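Local coordinates for protein aspartokinase (Synechocystis, PDB 3L76) that probably phosphorylates the beta-carboxyl group of aspartate with ATP, opening the branched pathway to lysine, threonine, isoleucine and methionine, at residues Ala2-Ser12 / Leu166-Asp176. Numbering follows the deposited sequence.
Sequences ALIVQKFGGTS and LKADFCEIYTD
Two neighbouring parallel strands of the amino acid kinase domain, 3-8 and 170-175, run side by side here, with Val5 set against Cys171 and Lys7 against Ile173. Val5 O accepts from Glu172 N at 2.9 Å, Glu172 O from Lys7 N, and Lys7 O from Tyr174 N; a weak bond from Gly9 N to Tyr174 O follows. At the other end Asp169 N reaches Leu3 O in the carbonyl plane, 2.9 Å away, while Asp169 OD2 accepts from Ala2 N, above the carboxylate plane, and weakly from Leu3 N. Strand 35-40 pairs with the other edge of 3-8, making 3-8 an interior strand of the sheet, with helices 154-166 and 16-31 on its two faces, the alpha/beta/alpha sandwich of the amino acid kinase fold. Toward helix 154-166, Val5 CG2 meets Ala168 CB, and Lys7 CG lies 3.7 Å from Ile173 CD1; Lys7 NZ goes on to Ser41 OG. On the opposite face Phe8 and Tyr174 both hold CG anti to the carbonyl carbon (chi1 -69° in Tyr174), which lays their rings alongside, nearly parallel (13°) but slid apart, centroids 4.7 Å from each other, Tyr174 CD1 above one Phe8 face, toward its rim. Glu172 OE1 takes a weak hydrogen bond from Tyr174 OH and a long, weak ion pair with Arg231; Gln6 NE2 weakly reaches OE2. With an alanine at Tyr174, CB could still touch Phe8, but the ring over its face would be lost and Glu172 OE1 would probably lose its hydroxyl partner. Ile4 CD1 packs 3.7 Å from Phe170 CZ.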
ATOM      1  N   ALA A   2      -4.076  22.155  24.632  1.00 83.36           N
ATOM      2  CA  ALA A   2      -2.866  21.356  24.502  1.00 89.75           C
ATOM      3  C   ALA A   2      -3.069  20.218  23.508  1.00 86.78           C
ATOM      4  O   ALA A   2      -2.636  20.319  22.361  1.00104.32           O
ATOM      5  CB  ALA A   2      -2.426  20.818  25.858  1.00106.99           C
ATOM      6  N   LEU A   3      -3.736  19.148  23.944  1.00 66.24           N
ATOM      7  CA  LEU A   3      -3.931  17.959  23.101  1.00 60.71           C
ATOM      8  C   LEU A   3      -4.938  18.168  21.971  1.00 73.52           C
ATOM      9  O   LEU A   3      -6.151  18.207  22.198  1.00 81.35           O
ATOM     10  CB  LEU A   3      -4.341  16.750  23.937  1.00 47.41           C
ATOM     11  CG  LEU A   3      -4.443  15.432  23.169  1.00 65.24           C
ATOM     12  CD1 LEU A   3      -3.151  15.162  22.416  1.00 55.65           C
ATOM     13  CD2 LEU A   3      -4.785  14.271  24.095  1.00 53.12           C
ATOM     14  N   ILE A   4      -4.415  18.271  20.753  1.00 62.08           N
ATOM     15  CA  ILE A   4      -5.210  18.597  19.578  1.00 56.22           C
ATOM     16  C   ILE A   4      -5.085  17.502  18.526  1.00 65.61           C
ATOM     17  O   ILE A   4      -3.975  17.125  18.154  1.00 74.66           O
ATOM     18  CB  ILE A   4      -4.713  19.913  18.942  1.00 61.25           C
ATOM     19  CG1 ILE A   4      -4.734  21.053  19.957  1.00 56.63           C
ATOM     20  CG2 ILE A   4      -5.527  20.274  17.718  1.00 47.17           C
ATOM     21  CD1 ILE A   4      -4.096  22.323  19.439  1.00 58.33           C
ATOM     22  N   VAL A   5      -6.217  16.988  18.046  1.00 62.62           N
ATOM     23  CA  VAL A   5      -6.202  16.097  16.894  1.00 53.32           C
ATOM     24  C   VAL A   5      -6.519  16.903  15.644  1.00 65.61           C
ATOM     25  O   VAL A   5      -7.576  17.526  15.564  1.00 71.19           O
ATOM     26  CB  VAL A   5      -7.239  14.982  17.010  1.00 53.16           C
ATOM     27  CG1 VAL A   5      -7.158  14.055  15.786  1.00 46.00           C
ATOM     28  CG2 VAL A   5      -7.070  14.197  18.315  1.00 30.97           C
ATOM     29  N   GLN A   6      -5.605  16.905  14.679  1.00 65.79           N
ATOM     30  CA  GLN A   6      -5.849  17.580  13.405  1.00 57.78           C
ATOM     31  C   GLN A   6      -5.998  16.574  12.262  1.00 59.52           C
ATOM     32  O   GLN A   6      -5.361  15.523  12.258  1.00 64.00           O
ATOM     33  CB  GLN A   6      -4.729  18.571  13.083  1.00 57.95           C
ATOM     34  CG  GLN A   6      -4.508  19.655  14.131  1.00 64.91           C
ATOM     35  CD  GLN A   6      -3.447  20.662  13.712  1.00 74.85           C
ATOM     36  OE1 GLN A   6      -2.745  20.470  12.717  1.00 82.82           O
ATOM     37  NE2 GLN A   6      -3.326  21.741  14.473  1.00 78.75           N
ATOM     38  N   LYS A   7      -6.858  16.893  11.301  1.00 58.87           N
ATOM     39  CA  LYS A   7      -7.026  16.055  10.119  1.00 59.60           C
ATOM     40  C   LYS A   7      -6.916  16.920   8.884  1.00 55.76           C
ATOM     41  O   LYS A   7      -7.383  18.054   8.874  1.00 63.98           O
ATOM     42  CB  LYS A   7      -8.361  15.297  10.133  1.00 35.87           C
ATOM     43  CG  LYS A   7      -9.306  15.681   8.996  1.00 69.93           C
ATOM     44  CD  LYS A   7      -9.390  14.622   7.888  1.00 49.90           C
ATOM     45  CE  LYS A   7     -10.267  15.135   6.745  1.00 60.76           C
ATOM     46  NZ  LYS A   7     -10.594  14.122   5.705  1.00 74.46           N
ATOM     47  N   PHE A   8      -6.273  16.381   7.853  1.00 61.03           N
ATOM     48  CA  PHE A   8      -6.072  17.096   6.602  1.00 63.01           C
ATOM     49  C   PHE A   8      -6.559  16.251   5.442  1.00 72.09           C
ATOM     50  O   PHE A   8      -6.144  15.101   5.280  1.00 71.03           O
ATOM     51  CB  PHE A   8      -4.595  17.439   6.413  1.00 54.24           C
ATOM     52  CG  PHE A   8      -4.069  18.427   7.420  1.00 63.49           C
ATOM     53  CD1 PHE A   8      -3.521  17.995   8.619  1.00 61.66           C
ATOM     54  CD2 PHE A   8      -4.125  19.790   7.168  1.00 68.04           C
ATOM     55  CE1 PHE A   8      -3.024  18.909   9.547  1.00 63.20           C
ATOM     56  CE2 PHE A   8      -3.641  20.710   8.092  1.00 55.57           C
ATOM     57  CZ  PHE A   8      -3.088  20.274   9.280  1.00 50.77           C
ATOM     58  N   GLY A   9      -7.445  16.828   4.638  1.00 64.22           N
ATOM     59  CA  GLY A   9      -8.022  16.124   3.509  1.00 70.15           C
ATOM     60  C   GLY A   9      -7.106  16.042   2.304  1.00 70.55           C
ATOM     61  O   GLY A   9      -6.018  16.617   2.298  1.00 65.07           O
ATOM     62  N   GLY A  10      -7.565  15.326   1.281  1.00 81.22           N
ATOM     63  CA  GLY A  10      -6.798  15.100   0.069  1.00 62.79           C
ATOM     64  C   GLY A  10      -6.196  16.351  -0.538  1.00 68.54           C
ATOM     65  O   GLY A  10      -4.982  16.462  -0.646  1.00 83.71           O
ATOM     66  N   THR A  11      -7.044  17.296  -0.932  1.00 75.80           N
ATOM     67  CA  THR A  11      -6.580  18.511  -1.594  1.00 80.66           C
ATOM     68  C   THR A  11      -5.528  19.253  -0.786  1.00 76.68           C
ATOM     69  O   THR A  11      -4.588  19.812  -1.346  1.00 80.51           O
ATOM     70  CB  THR A  11      -7.740  19.472  -1.877  1.00 83.37           C
ATOM     71  OG1 THR A  11      -8.412  19.777  -0.647  1.00101.11           O
ATOM     72  CG2 THR A  11      -8.719  18.844  -2.854  1.00 56.06           C
ATOM     73  N   SER A  12      -5.695  19.257   0.532  1.00 89.23           N
ATOM     74  CA  SER A  12      -4.764  19.934   1.424  1.00 94.21           C
ATOM     75  C   SER A  12      -3.372  19.317   1.332  1.00 89.95           C
ATOM     76  O   SER A  12      -2.410  19.848   1.878  1.00 72.46           O
ATOM     77  CB  SER A  12      -5.273  19.861   2.866  1.00 94.51           C
ATOM     78  OG  SER A  12      -6.624  20.282   2.955  1.00103.36           O
ATOM     79  N   LEU A 166      -8.425   9.682  23.255  1.00 47.03           N
ATOM     80  CA  LEU A 166      -7.279  10.322  23.875  1.00 59.91           C
ATOM     81  C   LEU A 166      -7.680  11.463  24.801  1.00 65.02           C
ATOM     82  O   LEU A 166      -6.825  12.109  25.401  1.00 66.67           O
ATOM     83  CB  LEU A 166      -6.350  10.866  22.791  1.00 58.43           C
ATOM     84  CG  LEU A 166      -5.872   9.840  21.771  1.00 57.70           C
ATOM     85  CD1 LEU A 166      -5.070  10.503  20.676  1.00 49.93           C
ATOM     86  CD2 LEU A 166      -5.066   8.766  22.458  1.00 67.35           C
ATOM     87  N   LYS A 167      -8.976  11.714  24.913  1.00 48.08           N
ATOM     88  CA  LYS A 167      -9.455  12.865  25.661  1.00 63.18           C
ATOM     89  C   LYS A 167      -8.843  14.152  25.120  1.00 66.44           C
ATOM     90  O   LYS A 167      -8.342  14.964  25.888  1.00 69.52           O
ATOM     91  CB  LYS A 167      -9.134  12.738  27.153  1.00 48.07           C
ATOM     92  CG  LYS A 167      -9.653  11.469  27.824  1.00 58.52           C
ATOM     93  CD  LYS A 167     -11.171  11.402  27.819  1.00 91.48           C
ATOM     94  CE  LYS A 167     -11.671  10.102  28.433  1.00110.88           C
ATOM     95  NZ  LYS A 167     -13.159  10.036  28.431  1.00122.74           N
ATOM     96  N   ALA A 168      -8.892  14.339  23.802  1.00 62.03           N
ATOM     97  CA  ALA A 168      -8.378  15.560  23.183  1.00 60.88           C
ATOM     98  C   ALA A 168      -9.241  16.764  23.541  1.00 55.53           C
ATOM     99  O   ALA A 168     -10.453  16.651  23.727  1.00 67.45           O
ATOM    100  CB  ALA A 168      -8.275  15.406  21.671  1.00 43.77           C
ATOM    101  N   ASP A 169      -8.603  17.923  23.626  1.00 66.54           N
ATOM    102  CA  ASP A 169      -9.294  19.148  23.995  1.00 59.77           C
ATOM    103  C   ASP A 169     -10.225  19.582  22.887  1.00 73.77           C
ATOM    104  O   ASP A 169     -11.336  20.051  23.141  1.00 93.25           O
ATOM    105  CB  ASP A 169      -8.284  20.247  24.323  1.00 72.78           C
ATOM    106  CG  ASP A 169      -7.431  19.903  25.533  1.00 83.97           C
ATOM    107  OD1 ASP A 169      -7.998  19.728  26.632  1.00 69.13           O
ATOM    108  OD2 ASP A 169      -6.196  19.800  25.388  1.00 96.93           O
ATOM    109  N   PHE A 170      -9.764  19.424  21.652  1.00 61.25           N
ATOM    110  CA  PHE A 170     -10.632  19.603  20.493  1.00 81.50           C
ATOM    111  C   PHE A 170     -10.066  18.927  19.251  1.00 62.62           C
ATOM    112  O   PHE A 170      -8.970  18.377  19.280  1.00 63.85           O
ATOM    113  CB  PHE A 170     -10.934  21.083  20.230  1.00 80.60           C
ATOM    114  CG  PHE A 170      -9.720  21.959  20.224  1.00 71.72           C
ATOM    115  CD1 PHE A 170      -9.146  22.354  19.026  1.00 87.03           C
ATOM    116  CD2 PHE A 170      -9.161  22.400  21.415  1.00 69.49           C
ATOM    117  CE1 PHE A 170      -8.023  23.170  19.011  1.00 86.14           C
ATOM    118  CE2 PHE A 170      -8.040  23.213  21.412  1.00 88.13           C
ATOM    119  CZ  PHE A 170      -7.470  23.602  20.207  1.00 84.99           C
ATOM    120  N   CYS A 171     -10.837  18.964  18.171  1.00 60.17           N
ATOM    121  CA  CYS A 171     -10.491  18.273  16.944  1.00 52.67           C
ATOM    122  C   CYS A 171     -10.758  19.198  15.765  1.00 56.35           C
ATOM    123  O   CYS A 171     -11.853  19.732  15.630  1.00 74.11           O
ATOM    124  CB  CYS A 171     -11.316  16.988  16.821  1.00 58.46           C
ATOM    125  SG  CYS A 171     -11.192  16.167  15.237  1.00 54.05           S
ATOM    126  N   GLU A 172      -9.753  19.385  14.916  1.00 60.33           N
ATOM    127  CA  GLU A 172      -9.854  20.315  13.795  1.00 54.05           C
ATOM    128  C   GLU A 172      -9.814  19.589  12.462  1.00 60.20           C
ATOM    129  O   GLU A 172      -8.913  18.787  12.231  1.00 54.54           O
ATOM    130  CB  GLU A 172      -8.710  21.317  13.854  1.00 57.76           C
ATOM    131  CG  GLU A 172      -8.498  21.934  15.224  1.00 71.98           C
ATOM    132  CD  GLU A 172      -7.390  22.976  15.234  1.00 64.21           C
ATOM    133  OE1 GLU A 172      -7.594  24.083  14.705  1.00 59.80           O
ATOM    134  OE2 GLU A 172      -6.314  22.694  15.784  1.00 66.30           O
ATOM    135  N   ILE A 173     -10.789  19.866  11.595  1.00 63.34           N
ATOM    136  CA  ILE A 173     -10.831  19.274  10.258  1.00 63.26           C
ATOM    137  C   ILE A 173     -10.415  20.307   9.228  1.00 72.48           C
ATOM    138  O   ILE A 173     -11.125  21.288   9.010  1.00 68.87           O
ATOM    139  CB  ILE A 173     -12.238  18.788   9.875  1.00 63.37           C
ATOM    140  CG1 ILE A 173     -12.834  17.910  10.979  1.00 65.31           C
ATOM    141  CG2 ILE A 173     -12.193  18.047   8.543  1.00 46.96           C
ATOM    142  CD1 ILE A 173     -12.225  16.540  11.073  1.00 73.18           C
ATOM    143  N   TYR A 174      -9.272  20.083   8.588  1.00 60.49           N
ATOM    144  CA  TYR A 174      -8.753  21.029   7.606  1.00 60.35           C
ATOM    145  C   TYR A 174      -9.118  20.635   6.188  1.00 68.63           C
ATOM    146  O   TYR A 174      -9.104  19.455   5.831  1.00 72.69           O
ATOM    147  CB  TYR A 174      -7.236  21.197   7.753  1.00 71.52           C
ATOM    148  CG  TYR A 174      -6.850  21.911   9.022  1.00 54.52           C
ATOM    149  CD1 TYR A 174      -6.655  21.210  10.203  1.00 58.89           C
ATOM    150  CD2 TYR A 174      -6.707  23.291   9.049  1.00 54.02           C
ATOM    151  CE1 TYR A 174      -6.304  21.858  11.373  1.00 61.85           C
ATOM    152  CE2 TYR A 174      -6.358  23.953  10.219  1.00 63.40           C
ATOM    153  CZ  TYR A 174      -6.154  23.225  11.376  1.00 64.34           C
ATOM    154  OH  TYR A 174      -5.816  23.861  12.542  1.00 58.60           O
ATOM    155  N   THR A 175      -9.444  21.640   5.384  1.00 69.24           N
ATOM    156  CA  THR A 175      -9.977  21.410   4.053  1.00 75.46           C
ATOM    157  C   THR A 175      -9.825  22.657   3.192  1.00 77.83           C
ATOM    158  O   THR A 175      -9.364  23.691   3.673  1.00 86.91           O
ATOM    159  CB  THR A 175     -11.457  21.012   4.129  1.00 76.51           C
ATOM    160  OG1 THR A 175     -11.993  20.926   2.806  1.00 87.93           O
ATOM    161  CG2 THR A 175     -12.244  22.038   4.941  1.00 48.86           C
ATOM    162  N   ASP A 176     -10.193  22.551   1.917  1.00 90.92           N
ATOM    163  CA  ASP A 176     -10.142  23.690   1.000  1.00 91.74           C
ATOM    164  C   ASP A 176     -11.440  24.485   1.019  1.00 76.38           C
ATOM    165  O   ASP A 176     -12.063  24.692  -0.011  1.00 71.39           O
ATOM    166  CB  ASP A 176      -9.793  23.249  -0.428  1.00 89.06           C
ATOM    167  CG  ASP A 176     -10.662  22.099  -0.931  1.00 87.21           C
ATOM    168  OD1 ASP A 176     -11.346  21.439  -0.123  1.00 75.93           O
ATOM    169  OD2 ASP A 176     -10.648  21.848  -2.152  1.00 90.25           O
TER